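Local coordinates for protein SPD1 nuclease (Streptococcus pyogenes, PDB 2XGR) that is an extracellular, prophage-encoded DNase, probably a metal-dependent endonuclease of the His-Me finger type that cuts DNA without sequence specificity, at residues R33-V38 with Y163-D168; S50-P55 with E198-G203; S169-A172 with W178-Y181. One frame throughout, in Å; residues are numbered along the deposited sequence. Where two conformers were deposited one is given.

Contact 1 (R33-V38 with Y163-D168)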
loop_
_atom_site.group_PDB
_atom_site.type_symbol
_atom_site.label_atom_id
_atom_site.label_comp_id
_atom_site.label_asym_id
_atom_site.label_seq_id
_atom_site.Cartn_x
_atom_site.Cartn_y
_atom_site.Cartn_z
ATOM N N ARG A 33 -11.039 12.513 -8.949
ATOM C CA ARG A 33 -10.055 12.832 -10.030
ATOM C C ARG A 33 -8.733 13.256 -9.392
ATOM O O ARG A 33 -7.830 12.423 -9.321
ATOM C CB ARG A 33 -10.591 13.890 -11.009
ATOM C CG ARG A 33 -10.015 13.790 -12.416
ATOM C CD ARG A 33 -9.267 15.062 -12.768
ATOM N N THR A 34 -8.634 14.516 -8.918
ATOM C CA THR A 34 -7.376 15.060 -8.325
ATOM C C THR A 34 -7.375 15.527 -6.844
ATOM O O THR A 34 -8.400 15.911 -6.271
ATOM C CB THR A 34 -6.691 16.158 -9.191
ATOM O OG1 THR A 34 -7.321 17.420 -8.954
ATOM C CG2 THR A 34 -6.712 15.820 -10.700
ATOM N N TYR A 35 -6.184 15.518 -6.262
ATOM C CA TYR A 35 -5.936 15.936 -4.885
ATOM C C TYR A 35 -4.912 17.078 -5.003
ATOM O O TYR A 35 -4.122 17.098 -5.924
ATOM C CB TYR A 35 -5.338 14.748 -4.085
ATOM C CG TYR A 35 -6.355 13.651 -3.830
ATOM C CD1 TYR A 35 -7.122 13.665 -2.677
ATOM C CD2 TYR A 35 -6.530 12.616 -4.751
ATOM C CE1 TYR A 35 -8.108 12.705 -2.451
ATOM C CE2 TYR A 35 -7.469 11.606 -4.515
ATOM C CZ TYR A 35 -8.257 11.677 -3.381
ATOM O OH TYR A 35 -9.217 10.715 -3.141
ATOM N N PRO A 36 -4.923 18.015 -4.054
ATOM C CA PRO A 36 -3.900 19.063 -4.042
ATOM C C PRO A 36 -2.492 18.466 -3.838
ATOM O O PRO A 36 -2.285 17.587 -2.976
ATOM C CB PRO A 36 -4.316 19.943 -2.835
ATOM C CG PRO A 36 -5.034 19.014 -1.921
ATOM C CD PRO A 36 -5.799 18.089 -2.863
ATOM N N ASN A 37 -1.541 18.961 -4.625
ATOM C CA ASN A 37 -0.135 18.743 -4.300
ATOM C C ASN A 37 0.264 17.295 -4.403
ATOM O O ASN A 37 1.170 16.821 -3.689
ATOM C CB ASN A 37 0.189 19.322 -2.917
ATOM C CG ASN A 37 0.005 20.835 -2.889
ATOM O OD1 ASN A 37 -0.623 21.370 -1.974
ATOM N ND2 ASN A 37 0.468 21.501 -3.933
ATOM N N VAL A 38 -0.342 16.604 -5.340
ATOM C CA VAL A 38 0.168 15.294 -5.740
ATOM C C VAL A 38 0.959 15.456 -7.039
ATOM O O VAL A 38 0.449 15.998 -8.018
ATOM C CB VAL A 38 -0.962 14.254 -5.857
ATOM C CG1 VAL A 38 -0.453 12.981 -6.563
ATOM C CG2 VAL A 38 -1.565 13.983 -4.468
ATOM N N TYR A 163 -3.210 7.321 1.026
ATOM C CA TYR A 163 -2.061 7.163 0.096
ATOM C C TYR A 163 -2.541 6.487 -1.206
ATOM O O TYR A 163 -2.178 6.903 -2.320
ATOM C CB TYR A 163 -0.962 6.261 0.739
ATOM C CG TYR A 163 -0.428 6.975 1.963
ATOM C CD1 TYR A 163 0.600 7.929 1.862
ATOM C CD2 TYR A 163 -1.065 6.782 3.167
ATOM C CE1 TYR A 163 0.978 8.692 2.986
ATOM C CE2 TYR A 163 -0.675 7.529 4.345
ATOM C CZ TYR A 163 0.362 8.479 4.219
ATOM O OH TYR A 163 0.664 9.201 5.351
ATOM N N GLU A 164 -3.324 5.412 -1.080
ATOM C CA GLU A 164 -3.753 4.666 -2.269
ATOM C C GLU A 164 -4.670 5.494 -3.184
ATOM O O GLU A 164 -4.491 5.458 -4.382
ATOM C CB GLU A 164 -4.466 3.379 -1.844
ATOM C CG GLU A 164 -3.417 2.373 -1.263
ATOM C CD GLU A 164 -4.035 0.991 -0.979
ATOM O OE1 GLU A 164 -3.207 0.052 -0.838
ATOM O OE2 GLU A 164 -5.292 0.870 -0.915
ATOM N N ASN A 165 -5.584 6.300 -2.635
ATOM C CA ASN A 165 -6.399 7.155 -3.493
ATOM C C ASN A 165 -5.536 8.173 -4.246
ATOM O O ASN A 165 -5.803 8.517 -5.416
ATOM C CB ASN A 165 -7.495 7.909 -2.685
ATOM C CG ASN A 165 -8.776 7.062 -2.457
ATOM O OD1 ASN A 165 -9.821 7.553 -1.902
ATOM N ND2 ASN A 165 -8.716 5.820 -2.855
ATOM N N ARG A 166 -4.522 8.684 -3.588
ATOM C CA ARG A 166 -3.687 9.667 -4.282
ATOM C C ARG A 166 -2.817 9.002 -5.323
ATOM O O ARG A 166 -2.613 9.595 -6.397
ATOM C CB ARG A 166 -2.873 10.437 -3.251
ATOM C CG ARG A 166 -3.741 11.442 -2.471
ATOM C CD ARG A 166 -3.026 12.050 -1.296
ATOM N NE ARG A 166 -3.892 13.120 -0.698
ATOM C CZ ARG A 166 -5.030 12.876 -0.030
ATOM N NH1 ARG A 166 -5.486 11.656 0.244
ATOM N NH2 ARG A 166 -5.754 13.900 0.432
ATOM N N LEU A 167 -2.287 7.799 -5.022
ATOM C CA LEU A 167 -1.540 7.032 -6.021
ATOM C C LEU A 167 -2.436 6.693 -7.251
ATOM O O LEU A 167 -1.979 6.775 -8.426
ATOM C CB LEU A 167 -1.008 5.745 -5.373
ATOM C CG LEU A 167 0.171 5.997 -4.409
ATOM C CD1 LEU A 167 0.388 4.655 -3.671
ATOM C CD2 LEU A 167 1.387 6.472 -5.272
ATOM N N ASP A 168 -3.704 6.399 -6.967
ATOM C CA ASP A 168 -4.704 6.100 -8.043
ATOM C C ASP A 168 -4.901 7.355 -8.906
ATOM O O ASP A 168 -4.876 7.284 -10.131
ATOM C CB ASP A 168 -6.011 5.685 -7.358
ATOM C CG ASP A 168 -7.139 5.481 -8.329
ATOM O OD1 ASP A 168 -6.942 4.728 -9.267
ATOM O OD2 ASP A 168 -8.235 6.004 -8.075
HETATM O O HOH W 1 -2.984 15.802 -1.102
#
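The ring of Y35 lies against the side chain of R166, and this pair carries most of the contact. R166 CG makes a CH-pi contact over one ring face, 3.9 Å from the ring centroid and 22° off the normal. Further out, the extended arginine chain lays its guanidinium over the rim of the ring, with Y35 CD1 above its centre and 3.4 Å from R166 NH2. The two planes are inclined by 39°, short of a parallel stack. With CG anti to the carbonyl carbon (chi1 -71°), the ring is laid alongside the arginine chain.

Apolar packing comes from V38, whose CG2 rests on the arginine's aliphatic part, 3.9 Å from R166 CG. Separately, the phenol end of Y35 abuts the helix in a close van der Waals contact, OH 3.3 Å from N165 CB.

A water joins the two segments: it donates to P36 O at 2.7 Å and accepts from R166 NE at 2.9 Å, meeting the guanidinium edge in its plane. D154 takes the Y35 hydroxyl on OD2; R166 NH1 is shared between the backbone O atoms of D154 and Y162, whose ring makes a cation-pi contact with the arginine.

The first modelled residues, just ahead of strand 39-46, thus lie against the outer side of helix 160-173, while Y163 and L167 of that helix pack on strand 196-204.

Contact 2 (S50-P55 with E198-G203)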
loop_
_atom_site.group_PDB
_atom_site.type_symbol
_atom_site.label_atom_id
_atom_site.label_comp_id
_atom_site.label_asym_id
_atom_site.label_seq_id
_atom_site.Cartn_x
_atom_site.Cartn_y
_atom_site.Cartn_z
ATOM N N SER A 50 17.656 0.417 -8.264
ATOM C CA SER A 50 17.076 0.058 -6.954
ATOM C C SER A 50 16.927 -1.449 -6.873
ATOM O O SER A 50 16.678 -2.114 -7.859
ATOM C CB SER A 50 15.674 0.666 -6.842
ATOM O OG SER A 50 15.126 0.264 -5.573
ATOM N N SER A 51 17.170 -2.002 -5.725
ATOM C CA SER A 51 16.865 -3.420 -5.519
ATOM C C SER A 51 15.524 -3.628 -4.835
ATOM O O SER A 51 15.181 -4.745 -4.469
ATOM C CB SER A 51 18.004 -4.073 -4.690
ATOM O OG SER A 51 18.051 -3.534 -3.362
ATOM N N LYS A 52 14.761 -2.550 -4.674
ATOM C CA LYS A 52 13.485 -2.627 -3.973
ATOM C C LYS A 52 12.263 -2.920 -4.813
ATOM O O LYS A 52 11.202 -3.185 -4.210
ATOM C CB LYS A 52 13.214 -1.320 -3.242
ATOM C CG LYS A 52 14.263 -1.031 -2.139
ATOM C CD LYS A 52 13.841 0.253 -1.423
ATOM C CE LYS A 52 14.890 0.682 -0.346
ATOM N NZ LYS A 52 14.476 1.941 0.369
ATOM N N LEU A 53 12.411 -2.915 -6.139
ATOM C CA LEU A 53 11.248 -2.831 -7.047
ATOM C C LEU A 53 11.073 -4.166 -7.775
ATOM O O LEU A 53 11.992 -5.058 -7.734
ATOM C CB LEU A 53 11.488 -1.725 -8.076
ATOM C CG LEU A 53 12.038 -0.392 -7.478
ATOM C CD1 LEU A 53 12.151 0.639 -8.581
ATOM C CD2 LEU A 53 10.979 0.065 -6.435
ATOM N N LEU A 54 9.926 -4.319 -8.415
ATOM C CA LEU A 54 9.727 -5.458 -9.367
ATOM C C LEU A 54 10.513 -5.121 -10.659
ATOM O O LEU A 54 10.696 -3.918 -10.993
ATOM C CB LEU A 54 8.242 -5.614 -9.671
ATOM C CG LEU A 54 7.476 -6.194 -8.490
ATOM C CD1 LEU A 54 5.993 -6.177 -8.837
ATOM C CD2 LEU A 54 7.958 -7.625 -8.202
ATOM N N PRO A 55 11.009 -6.160 -11.377
ATOM C CA PRO A 55 11.659 -5.874 -12.685
ATOM C C PRO A 55 10.669 -5.152 -13.623
ATOM O O PRO A 55 9.474 -5.380 -13.585
ATOM C CB PRO A 55 11.980 -7.284 -13.227
ATOM C CG PRO A 55 12.265 -8.109 -11.995
ATOM C CD PRO A 55 11.053 -7.608 -11.055
ATOM N N GLU A 198 4.354 -1.008 6.035
ATOM C CA GLU A 198 5.244 -0.160 5.239
ATOM C C GLU A 198 4.685 -0.052 3.819
ATOM O O GLU A 198 4.554 -1.098 3.161
ATOM C CB GLU A 198 6.604 -0.866 5.118
ATOM C CG GLU A 198 7.607 -0.073 4.348
ATOM C CD GLU A 198 8.872 -0.848 3.982
ATOM O OE1 GLU A 198 9.859 -0.687 4.738
ATOM O OE2 GLU A 198 8.926 -1.540 2.920
ATOM N N LEU A 199 4.380 1.172 3.336
ATOM C CA LEU A 199 3.994 1.381 1.982
ATOM C C LEU A 199 5.195 1.923 1.236
ATOM O O LEU A 199 5.739 2.942 1.631
ATOM C CB LEU A 199 2.892 2.508 1.930
ATOM C CG LEU A 199 1.493 2.086 2.436
ATOM C CD1 LEU A 199 1.472 1.917 3.989
ATOM C CD2 LEU A 199 0.470 3.166 2.024
ATOM N N GLN A 200 5.531 1.338 0.081
ATOM C CA GLN A 200 6.727 1.744 -0.684
ATOM C C GLN A 200 6.311 1.993 -2.134
ATOM O O GLN A 200 5.684 1.129 -2.765
ATOM C CB GLN A 200 7.767 0.579 -0.706
ATOM C CG GLN A 200 9.015 0.935 -1.472
ATOM C CD GLN A 200 9.835 -0.294 -1.682
ATOM O OE1 GLN A 200 10.521 -0.745 -0.754
ATOM N NE2 GLN A 200 9.637 -0.961 -2.848
ATOM N N TYR A 201 6.568 3.185 -2.655
ATOM C CA TYR A 201 6.074 3.452 -3.995
ATOM C C TYR A 201 7.010 4.339 -4.798
ATOM O O TYR A 201 7.730 5.207 -4.248
ATOM C CB TYR A 201 4.636 4.093 -3.970
ATOM C CG TYR A 201 4.496 5.240 -2.995
ATOM C CD1 TYR A 201 4.840 6.546 -3.356
ATOM C CD2 TYR A 201 4.021 5.006 -1.688
ATOM C CE1 TYR A 201 4.629 7.634 -2.437
ATOM C CE2 TYR A 201 3.848 6.116 -0.786
ATOM C CZ TYR A 201 4.117 7.402 -1.206
ATOM O OH TYR A 201 3.938 8.430 -0.288
ATOM N N VAL A 202 6.993 4.109 -6.107
ATOM C CA VAL A 202 7.760 4.968 -7.033
ATOM C C VAL A 202 7.093 4.798 -8.383
ATOM O O VAL A 202 6.419 3.756 -8.608
ATOM C CB VAL A 202 9.206 4.572 -7.084
ATOM C CG1 VAL A 202 9.351 3.138 -7.716
ATOM C CG2 VAL A 202 10.108 5.623 -7.903
ATOM N N GLY A 203 7.231 5.797 -9.261
ATOM C CA GLY A 203 6.646 5.677 -10.621
ATOM C C GLY A 203 7.759 5.248 -11.591
ATOM O O GLY A 203 8.964 5.340 -11.270
#
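The loop between strands 39-46 and 61-64 covers strand 196-204 through K52 and L53, which meet Q200 and V202. Q200 NE2 donates to K52 O at 3.0 Å, with an N-H...O angle of 149°. The oxygen lies close to the amide plane of Q200, but seen from the carbonyl the donor stands 57° out of the plane, so the bond does not follow a lone pair. K52 O also accepts from H77 NE2, so two side chains grip this one carbonyl. With CG anti to the backbone N (chi1 -180°) and the chain extended, the Q200 amide is carried out to the loop. An ST turn, in which S50 OG accepts from K52 N at 3.0 Å, lies just ahead of the carbonyl that meets Q200.

Strand 196-204 belongs to the large antiparallel sheet of this probable His-Me finger nuclease. Residues alternate along it: Q200 and V202 face the loop, whereas L199 and Y201 turn to the other face and pack on helix 160-173. The loop therefore covers the sheet face remote from that helix.

The aliphatic part of K52 lies across the Q200 amide, CD coming 3.5 Å from Q200 OE1, and its extended chain carries NZ on to a salt bridge with D223. Next to it, L53 supplies the apolar half of the contact. Its CD2 is 3.7 Å from V202 CG1 and also 4.0 Å from Q200 NE2, bridging the two strand residues. V202 offers CG1 from between its backbone N and carbonyl carbon, and the leucine and valine side chains meet at about a right angle.

Contact 3 (S169-A172 with W178-Y181)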
loop_
_atom_site.group_PDB
_atom_site.type_symbol
_atom_site.label_atom_id
_atom_site.label_comp_id
_atom_site.label_asym_id
_atom_site.label_seq_id
_atom_site.Cartn_x
_atom_site.Cartn_y
_atom_site.Cartn_z
ATOM N N SER A 169 -4.960 8.505 -8.263
ATOM C CA SER A 169 -5.089 9.770 -9.020
ATOM C C SER A 169 -3.905 10.063 -9.897
ATOM O O SER A 169 -4.062 10.403 -11.061
ATOM C CB SER A 169 -5.306 10.946 -8.080
ATOM O OG SER A 169 -5.376 12.127 -8.872
ATOM N N TRP A 170 -2.717 9.767 -9.394
ATOM C CA TRP A 170 -1.495 9.917 -10.138
ATOM C C TRP A 170 -1.508 8.977 -11.328
ATOM O O TRP A 170 -1.119 9.377 -12.457
ATOM C CB TRP A 170 -0.274 9.629 -9.226
ATOM C CG TRP A 170 1.041 9.862 -9.950
ATOM C CD1 TRP A 170 1.686 11.068 -10.180
ATOM C CD2 TRP A 170 1.770 8.881 -10.645
ATOM N NE1 TRP A 170 2.824 10.856 -10.940
ATOM C CE2 TRP A 170 2.898 9.511 -11.224
ATOM C CE3 TRP A 170 1.612 7.496 -10.790
ATOM C CZ2 TRP A 170 3.873 8.787 -11.897
ATOM C CZ3 TRP A 170 2.549 6.776 -11.457
ATOM C CH2 TRP A 170 3.656 7.429 -12.058
ATOM N N LEU A 171 -1.874 7.698 -11.101
ATOM C CA LEU A 171 -1.951 6.767 -12.198
ATOM C C LEU A 171 -2.910 7.228 -13.283
ATOM O O LEU A 171 -2.573 7.151 -14.488
ATOM C CB LEU A 171 -2.399 5.387 -11.695
ATOM C CG LEU A 171 -1.335 4.510 -11.138
ATOM C CD1 LEU A 171 -2.004 3.187 -10.634
ATOM C CD2 LEU A 171 -0.179 4.203 -12.213
ATOM N N ALA A 172 -4.078 7.719 -12.875
ATOM C CA ALA A 172 -5.119 8.116 -13.852
ATOM C C ALA A 172 -4.619 9.342 -14.688
ATOM O O ALA A 172 -4.933 9.486 -15.899
ATOM C CB ALA A 172 -6.388 8.492 -13.133
ATOM N N TRP A 178 3.899 3.822 -14.985
ATOM C CA TRP A 178 3.629 2.656 -14.117
ATOM C C TRP A 178 3.832 3.068 -12.682
ATOM O O TRP A 178 4.642 3.943 -12.399
ATOM C CB TRP A 178 4.659 1.571 -14.380
ATOM C CG TRP A 178 4.561 1.040 -15.794
ATOM C CD1 TRP A 178 5.064 1.616 -16.948
ATOM C CD2 TRP A 178 3.901 -0.172 -16.193
ATOM N NE1 TRP A 178 4.707 0.826 -18.067
ATOM C CE2 TRP A 178 3.995 -0.263 -17.617
ATOM C CE3 TRP A 178 3.180 -1.167 -15.486
ATOM C CZ2 TRP A 178 3.443 -1.343 -18.326
ATOM C CZ3 TRP A 178 2.676 -2.253 -16.199
ATOM C CH2 TRP A 178 2.775 -2.310 -17.604
ATOM N N LEU A 179 3.078 2.437 -11.800
ATOM C CA LEU A 179 3.311 2.538 -10.348
ATOM C C LEU A 179 3.898 1.225 -9.885
ATOM O O LEU A 179 3.330 0.135 -10.172
ATOM C CB LEU A 179 1.956 2.765 -9.689
ATOM C CG LEU A 179 1.991 2.618 -8.134
ATOM C CD1 LEU A 179 2.954 3.690 -7.469
ATOM C CD2 LEU A 179 0.544 2.713 -7.549
ATOM N N ASP A 180 5.012 1.289 -9.146
ATOM C CA ASP A 180 5.515 0.097 -8.481
ATOM C C ASP A 180 5.190 0.347 -7.017
ATOM O O ASP A 180 5.630 1.345 -6.409
ATOM C CB ASP A 180 7.051 -0.033 -8.714
ATOM C CG ASP A 180 7.649 -1.244 -8.003
ATOM O OD1 ASP A 180 7.709 -1.243 -6.772
ATOM O OD2 ASP A 180 7.981 -2.234 -8.720
ATOM N N TYR A 181 4.472 -0.594 -6.390
ATOM C CA TYR A 181 3.962 -0.329 -5.075
ATOM C C TYR A 181 4.027 -1.622 -4.246
ATOM O O TYR A 181 3.472 -2.656 -4.635
ATOM C CB TYR A 181 2.475 0.152 -5.238
ATOM C CG TYR A 181 1.655 0.336 -3.960
ATOM C CD1 TYR A 181 2.182 0.976 -2.805
ATOM C CD2 TYR A 181 0.357 -0.148 -3.879
ATOM C CE1 TYR A 181 1.385 1.141 -1.640
ATOM C CE2 TYR A 181 -0.445 -0.007 -2.703
ATOM C CZ TYR A 181 0.093 0.657 -1.605
ATOM O OH TYR A 181 -0.710 0.837 -0.507
#
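L171 and L179 make the closest apolar contact between helix and strand. L171 CD2 sits 3.6 Å from L179 CB and 3.7 Å from L179 N, so one methyl covers both the start of the side chain and the strand backbone. The other methyl, CD1, meets L179 CD2 at 4.0 Å, and the two side chains cross at about a right angle.

Beside them W170 comes in edge-on. The outer rim of its six-membered ring points at the strand backbone, with CH2 3.6 Å from W178 O and that oxygen near the indole plane. A first torsion of -176° swings the indole off the helix toward the strand, its CG anti to the backbone N.

In the next shell, H174 stacks on W170 and also hydrogen-bonds through ND1 to W170 O, while L211 and I213 of strand 209-214 touch the indole. L80 of strand 76-80 reaches both leucines. The W178 side chain starts out away from the helix, and its ring meets F56 edge-to-face and also H84.

Helix 160-173 thus packs on the next strand in the chain, 178-186, an internal strand of the large antiparallel sheet: helix on sheet, in what is probably a His-Me finger nuclease.

In the fold
Helix 160-173 ties the set together: contact 1 uses its middle turns and contact 3 the turn after them, their centres about 10 Å apart. R33 O reaches S169 OG and E164 OE1 reaches Y181 OH, linking the first modelled residues, helix and strand. Contact 2 lies across the sheet, about 18 Å from contact 1 and 12 Å from contact 3, between centres. It shares the sheet with contact 3, since strands 178-186 and 196-204 are antiparallel neighbours, and D180 OD2 accepts from L54 N. Along the chain, contacts 1 and 2 interlock; contact 1 closes before contact 3 opens, and contact 3 falls within the span of contact 2, so residues 33-38 lie on the helix and residues 50-55 on the far face of the sheet.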